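Long-range contacts in putative metal binding protein (Coccidioides immitis, PDB 3CVG), which probably binds a small ligand, possibly a metal ion, in the manner of the two-lobed periplasmic binding proteins, though its natural ligand is unproven: residues Q21-N26 against I74-I79; L239-R244 against E253-L258. All blocks are in the same frame, centred on the assembly; numbering follows the deposited sequence.

In the fold
From the N terminus, strand 20-26 runs through the core of its lobe; the chain then winds through helices 28-32 and 34-47, strand 55-60 and helix 63-71 before strand 77-80 pairs with strand 20-26. Contact 1 closes that loop of 47 residues. Much later strand 234-241 joins the other edge of strand 77-80, and contact 2 closes a short loop of eight residues, five of them already helical, folding helix 248-259 back over the sheet. The two loops follow in series, neither nesting nor crossing. They meet directly: Gly78 O lies 2.7 Å from Leu240 N, a probable hydrogen bond, and Val77 packs on Leu239. Helix 248-259 also reaches contact 1, so both contacts share one hydrophobic layer.

Contact 1: residues Q21-N26 against I74-I79; sequences QLRIGN and IVDVGI
Arg23 and Asp76 meet with their side chains crossing at about a right angle, guanidinium and carboxylate planes 59° apart. Asp76 OD2 is gripped twice by the same residue: Arg23 N donates to its anti lone pair at 2.7 Å, and Arg23 NE, 3.0 Å from OD2, comes from above the carboxylate plane. The bend of Arg23 at chi3 (-63°) brings the guanidinium back to the acid; the salt bridge from NH2 to Asp76 OD1 is less certain, because the position of OD1 is in doubt. A carboxylate suits this place, since it binds backbone and side chain of Arg23 together and probably offsets the guanidinium's positive charge. Arg23 O in turn accepts from Asp76 N, at 2.8 Å, and from Val77 N.

Farther along, Gly25 N donates to Val77 O at 3.0 Å, and Ile79 N to Gly25 O, giving parallel strand pairing. Ile24 and Val77, beta-branched residues suited to extended backbone, lie side by side and point the same way, pressed so closely that Ile24 CG1 is 3.4 Å from Val77 CG2. Gly25 has no side chain on the side of Val75, whose CG1 lies 3.9 Å from Gly25 N. Strand 55-60 flanks strand 20-26 on its other edge, helix 248-259 packs on the Ile24 and Val77 face through Phe254 and Ala251, and Tyr69 and Leu70 of helix 63-71 pack against Val75.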
loop_
_atom_site.group_PDB
_atom_site.type_symbol
_atom_site.label_atom_id
_atom_site.label_comp_id
_atom_site.label_asym_id
_atom_site.label_seq_id
_atom_site.Cartn_x
_atom_site.Cartn_y
_atom_site.Cartn_z
ATOM N N GLN A 21 13.257 14.139 17.040
ATOM C CA GLN A 21 14.504 13.802 16.366
ATOM C C GLN A 21 14.358 12.767 15.253
ATOM O O GLN A 21 15.329 12.104 14.888
ATOM C CB GLN A 21 15.531 13.305 17.386
ATOM C CG GLN A 21 15.916 14.332 18.428
ATOM C CD GLN A 21 17.046 13.852 19.317
ATOM O OE1 GLN A 21 16.948 12.800 19.951
ATOM N NE2 GLN A 21 18.127 14.624 19.371
ATOM N N LEU A 22 13.147 12.632 14.719
ATOM C CA LEU A 22 12.882 11.686 13.638
ATOM C C LEU A 22 11.515 11.946 13.017
ATOM O O LEU A 22 10.480 11.750 13.656
ATOM C CB LEU A 22 12.954 10.238 14.150
ATOM C CG LEU A 22 12.691 9.127 13.116
ATOM C CD1 LEU A 22 13.647 9.275 11.946
ATOM C CD2 LEU A 22 12.853 7.760 13.763
ATOM N N ARG A 23 11.526 12.393 11.762
ATOM C CA ARG A 23 10.302 12.685 11.026
ATOM C C ARG A 23 10.165 11.685 9.881
ATOM O O ARG A 23 11.069 11.551 9.051
ATOM C CB ARG A 23 10.358 14.108 10.477
ATOM C CG ARG A 23 10.506 15.182 11.547
ATOM C CD ARG A 23 10.981 16.479 10.923
ATOM N NE ARG A 23 12.306 16.312 10.337
ATOM C CZ ARG A 23 12.831 17.120 9.421
ATOM N NH1 ARG A 23 12.141 18.162 8.978
ATOM N NH2 ARG A 23 14.044 16.878 8.940
ATOM N N ILE A 24 9.030 10.992 9.840
ATOM C CA ILE A 24 8.780 9.982 8.817
ATOM C C ILE A 24 7.572 10.313 7.948
ATOM O O ILE A 24 6.487 10.593 8.459
ATOM C CB ILE A 24 8.514 8.597 9.454
ATOM C CG1 ILE A 24 9.582 8.276 10.498
ATOM C CG2 ILE A 24 8.514 7.524 8.379
ATOM C CD1 ILE A 24 9.261 7.049 11.336
ATOM N N GLY A 25 7.768 10.276 6.634
ATOM C CA GLY A 25 6.679 10.540 5.716
ATOM C C GLY A 25 6.183 9.213 5.175
ATOM O O GLY A 25 6.969 8.402 4.683
ATOM N N ASN A 26 4.883 8.970 5.274
ATOM C CA ASN A 26 4.321 7.718 4.790
ATOM C C ASN A 26 2.817 7.830 4.660
ATOM O O ASN A 26 2.210 8.786 5.141
ATOM C CB ASN A 26 4.665 6.572 5.749
ATOM C CG ASN A 26 4.039 5.250 5.329
ATOM O OD1 ASN A 26 4.280 4.754 4.224
ATOM N ND2 ASN A 26 3.228 4.675 6.208
ATOM N N ILE A 74 11.522 18.160 4.687
ATOM C CA ILE A 74 10.387 18.229 5.601
ATOM C C ILE A 74 10.397 17.006 6.513
ATOM O O ILE A 74 10.000 17.082 7.680
ATOM C CB ILE A 74 9.049 18.283 4.845
ATOM C CG1 ILE A 74 9.026 19.500 3.911
ATOM C CG2 ILE A 74 7.897 18.344 5.839
ATOM C CD1 ILE A 74 9.227 20.830 4.612
ATOM N N VAL A 75 10.851 15.879 5.969
ATOM C CA VAL A 75 10.947 14.645 6.742
ATOM C C VAL A 75 12.366 14.100 6.618
ATOM O O VAL A 75 13.120 14.514 5.736
ATOM C CB VAL A 75 9.947 13.574 6.247
ATOM C CG1 VAL A 75 8.524 14.085 6.412
ATOM C CG2 VAL A 75 10.235 13.216 4.794
ATOM N N ASP A 76 12.728 13.181 7.504
ATOM C CA ASP A 76 14.066 12.593 7.496
ATOM C C ASP A 76 14.095 11.276 6.728
ATOM O O ASP A 76 15.077 10.947 6.054
ATOM C CB ASP A 76 14.529 12.358 8.933
ATOM C CG ASP A 76 14.471 13.613 9.767
ATOM O OD1 ASP A 76 15.231 14.557 9.463
ATOM O OD2 ASP A 76 13.660 13.657 10.715
ATOM N N VAL A 77 13.012 10.520 6.846
ATOM C CA VAL A 77 12.896 9.246 6.161
ATOM C C VAL A 77 11.509 9.120 5.567
ATOM O O VAL A 77 10.613 9.902 5.883
ATOM C CB VAL A 77 13.139 8.062 7.120
ATOM C CG1 VAL A 77 14.598 8.026 7.540
ATOM C CG2 VAL A 77 12.242 8.187 8.339
ATOM N N GLY A 78 11.341 8.137 4.691
ATOM C CA GLY A 78 10.050 7.925 4.078
ATOM C C GLY A 78 9.867 6.477 3.698
ATOM O O GLY A 78 10.767 5.851 3.135
ATOM N N ILE A 79 8.709 5.929 4.033
ATOM C CA ILE A 79 8.416 4.557 3.672
ATOM C C ILE A 79 7.598 4.716 2.400
ATOM O O ILE A 79 6.509 5.297 2.405
ATOM C CB ILE A 79 7.606 3.834 4.757
ATOM C CG1 ILE A 79 8.418 3.789 6.054
ATOM C CG2 ILE A 79 7.275 2.413 4.300
ATOM C CD1 ILE A 79 7.737 3.051 7.186
#

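Contact 2: residues L239-R244 against E253-L258; sequences LLVGAR and EFAKWL
The helical bond from Leu258 N to Phe254 O, 2.8 Å long, holds Leu258 and Phe254 one turn apart on the side of helix 253-258 that faces Leu239. Across the contact itself everything is apolar, and Leu239 is its hub. Its chi1 of 179° turns CG away from the backbone N, and the branched end reaches the helix, where CD2 settles against the backbone, 3.6 Å from Ala255 CA. The small methyl of alanine suits this spot because it allows that approach; Ala255 CB also meets Val241 CG2 at 3.8 Å, so one methyl touches both strand residues. Around the same leucine, Phe254 CD2 lies 3.9 Å from Leu239 CD2, the ring being met obliquely, while Leu239 CB rests against Leu258 CD2, also at 3.9 Å.

This is helix-on-sheet packing in an alpha/beta lobe. The axes of strand 239-241 and helix 253-258 pass 9.3 Å apart and run roughly antiparallel at 153°, as expected when a chain leaves a strand, turns and lies back over the sheet. Strand 234-241, antiparallel to its neighbour 77-80 and also paired with 100-111, fits the returning strand in the sheet of type II periplasmic binding proteins.

The ring of Phe254 also touches Leu22 of strand 20-26, one strand beyond 77-80, and meets Phe42 of helix 34-47 edge-to-face. On the strand side, Tyr100 touches Leu239, Val241 and Ala255 alike, while Leu258 touches Ala102 of strand 100-111 and Leu38 of helix 34-47.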
loop_
_atom_site.group_PDB
_atom_site.type_symbol
_atom_site.label_atom_id
_atom_site.label_comp_id
_atom_site.label_asym_id
_atom_site.label_seq_id
_atom_site.Cartn_x
_atom_site.Cartn_y
_atom_site.Cartn_z
ATOM N N LEU A 239 12.229 1.937 2.838
ATOM C CA LEU A 239 12.506 3.150 3.595
ATOM C C LEU A 239 13.561 3.943 2.836
ATOM O O LEU A 239 14.508 3.369 2.294
ATOM C CB LEU A 239 13.048 2.827 4.988
ATOM C CG LEU A 239 13.384 4.072 5.817
ATOM C CD1 LEU A 239 12.098 4.705 6.308
ATOM C CD2 LEU A 239 14.258 3.702 7.001
ATOM N N LEU A 240 13.390 5.259 2.790
ATOM C CA LEU A 240 14.344 6.124 2.110
ATOM C C LEU A 240 14.965 7.068 3.125
ATOM O O LEU A 240 14.256 7.688 3.914
ATOM C CB LEU A 240 13.657 6.942 1.013
ATOM C CG LEU A 240 13.118 6.197 -0.215
ATOM C CD1 LEU A 240 12.399 7.179 -1.137
ATOM C CD2 LEU A 240 14.266 5.516 -0.949
ATOM N N VAL A 241 16.289 7.151 3.119
ATOM C CA VAL A 241 17.000 8.046 4.020
ATOM C C VAL A 241 17.336 9.301 3.227
ATOM O O VAL A 241 18.045 9.240 2.221
ATOM C CB VAL A 241 18.299 7.399 4.550
ATOM C CG1 VAL A 241 19.135 8.427 5.300
ATOM C CG2 VAL A 241 17.951 6.232 5.468
ATOM N N GLY A 242 16.805 10.432 3.677
ATOM C CA GLY A 242 17.047 11.688 2.995
ATOM C C GLY A 242 18.509 12.084 2.985
ATOM O O GLY A 242 19.199 11.952 3.996
ATOM N N ALA A 243 18.987 12.568 1.841
ATOM C CA ALA A 243 20.379 12.985 1.707
ATOM C C ALA A 243 20.649 14.273 2.482
ATOM O O ALA A 243 21.705 14.427 3.100
ATOM C CB ALA A 243 20.731 13.180 0.237
ATOM N N ARG A 244 19.690 15.194 2.442
ATOM C CA ARG A 244 19.812 16.482 3.122
ATOM C C ARG A 244 19.117 16.420 4.474
ATOM O O ARG A 244 18.984 17.432 5.158
ATOM C CB ARG A 244 19.154 17.580 2.279
ATOM C CG ARG A 244 19.519 17.557 0.800
ATOM C CD ARG A 244 20.993 17.824 0.583
ATOM N NE ARG A 244 21.393 19.126 1.114
ATOM C CZ ARG A 244 22.630 19.611 1.058
ATOM N NH1 ARG A 244 23.595 18.902 0.491
ATOM N NH2 ARG A 244 22.898 20.803 1.572
ATOM N N GLU A 253 20.178 5.425 12.011
ATOM C CA GLU A 253 19.919 4.506 13.115
ATOM C C GLU A 253 18.591 3.797 12.892
ATOM O O GLU A 253 18.499 2.575 13.016
ATOM C CB GLU A 253 19.859 5.268 14.440
ATOM C CG GLU A 253 21.198 5.768 14.935
ATOM C CD GLU A 253 22.092 4.642 15.411
ATOM O OE1 GLU A 253 21.713 3.946 16.381
ATOM O OE2 GLU A 253 23.172 4.452 14.816
ATOM N N PHE A 254 17.560 4.572 12.573
ATOM C CA PHE A 254 16.244 4.002 12.336
ATOM C C PHE A 254 16.309 3.018 11.173
ATOM O O PHE A 254 15.793 1.905 11.264
ATOM C CB PHE A 254 15.221 5.095 12.020
ATOM C CG PHE A 254 13.828 4.568 11.821
ATOM C CD1 PHE A 254 13.172 3.906 12.853
ATOM C CD2 PHE A 254 13.183 4.705 10.597
ATOM C CE1 PHE A 254 11.895 3.382 12.672
ATOM C CE2 PHE A 254 11.902 4.184 10.406
ATOM C CZ PHE A 254 11.258 3.522 11.449
ATOM N N ALA A 255 16.947 3.433 10.083
ATOM C CA ALA A 255 17.065 2.571 8.911
ATOM C C ALA A 255 17.646 1.209 9.298
ATOM O O ALA A 255 17.053 0.166 9.006
ATOM C CB ALA A 255 17.936 3.242 7.853
ATOM N N LYS A 256 18.803 1.227 9.958
ATOM C CA LYS A 256 19.476 0.002 10.397
ATOM C C LYS A 256 18.597 -0.843 11.314
ATOM O O LYS A 256 18.497 -2.062 11.155
ATOM C CB LYS A 256 20.772 0.353 11.138
ATOM C CG LYS A 256 22.032 0.314 10.289
ATOM C CD LYS A 256 22.363 -1.117 9.887
ATOM C CE LYS A 256 23.769 -1.235 9.309
ATOM N NZ LYS A 256 24.135 -2.666 9.097
ATOM N N TRP A 257 17.976 -0.187 12.285
ATOM C CA TRP A 257 17.105 -0.868 13.239
ATOM C C TRP A 257 15.909 -1.531 12.543
ATOM O O TRP A 257 15.574 -2.689 12.809
ATOM C CB TRP A 257 16.592 0.131 14.275
ATOM C CG TRP A 257 15.615 -0.462 15.229
ATOM C CD1 TRP A 257 15.897 -1.150 16.371
ATOM C CD2 TRP A 257 14.189 -0.462 15.098
ATOM N NE1 TRP A 257 14.731 -1.583 16.964
ATOM C CE2 TRP A 257 13.667 -1.175 16.202
ATOM C CE3 TRP A 257 13.298 0.068 14.151
ATOM C CZ2 TRP A 257 12.295 -1.374 16.386
ATOM C CZ3 TRP A 257 11.935 -0.131 14.333
ATOM C CH2 TRP A 257 11.447 -0.847 15.446
ATOM N N LEU A 258 15.273 -0.783 11.649
ATOM C CA LEU A 258 14.109 -1.276 10.916
ATOM C C LEU A 258 14.300 -2.626 10.225
ATOM O O LEU A 258 13.406 -3.467 10.255
ATOM C CB LEU A 258 13.685 -0.241 9.877
ATOM C CG LEU A 258 12.486 -0.616 9.002
ATOM C CD1 LEU A 258 11.232 -0.739 9.867
ATOM C CD2 LEU A 258 12.294 0.445 7.941
#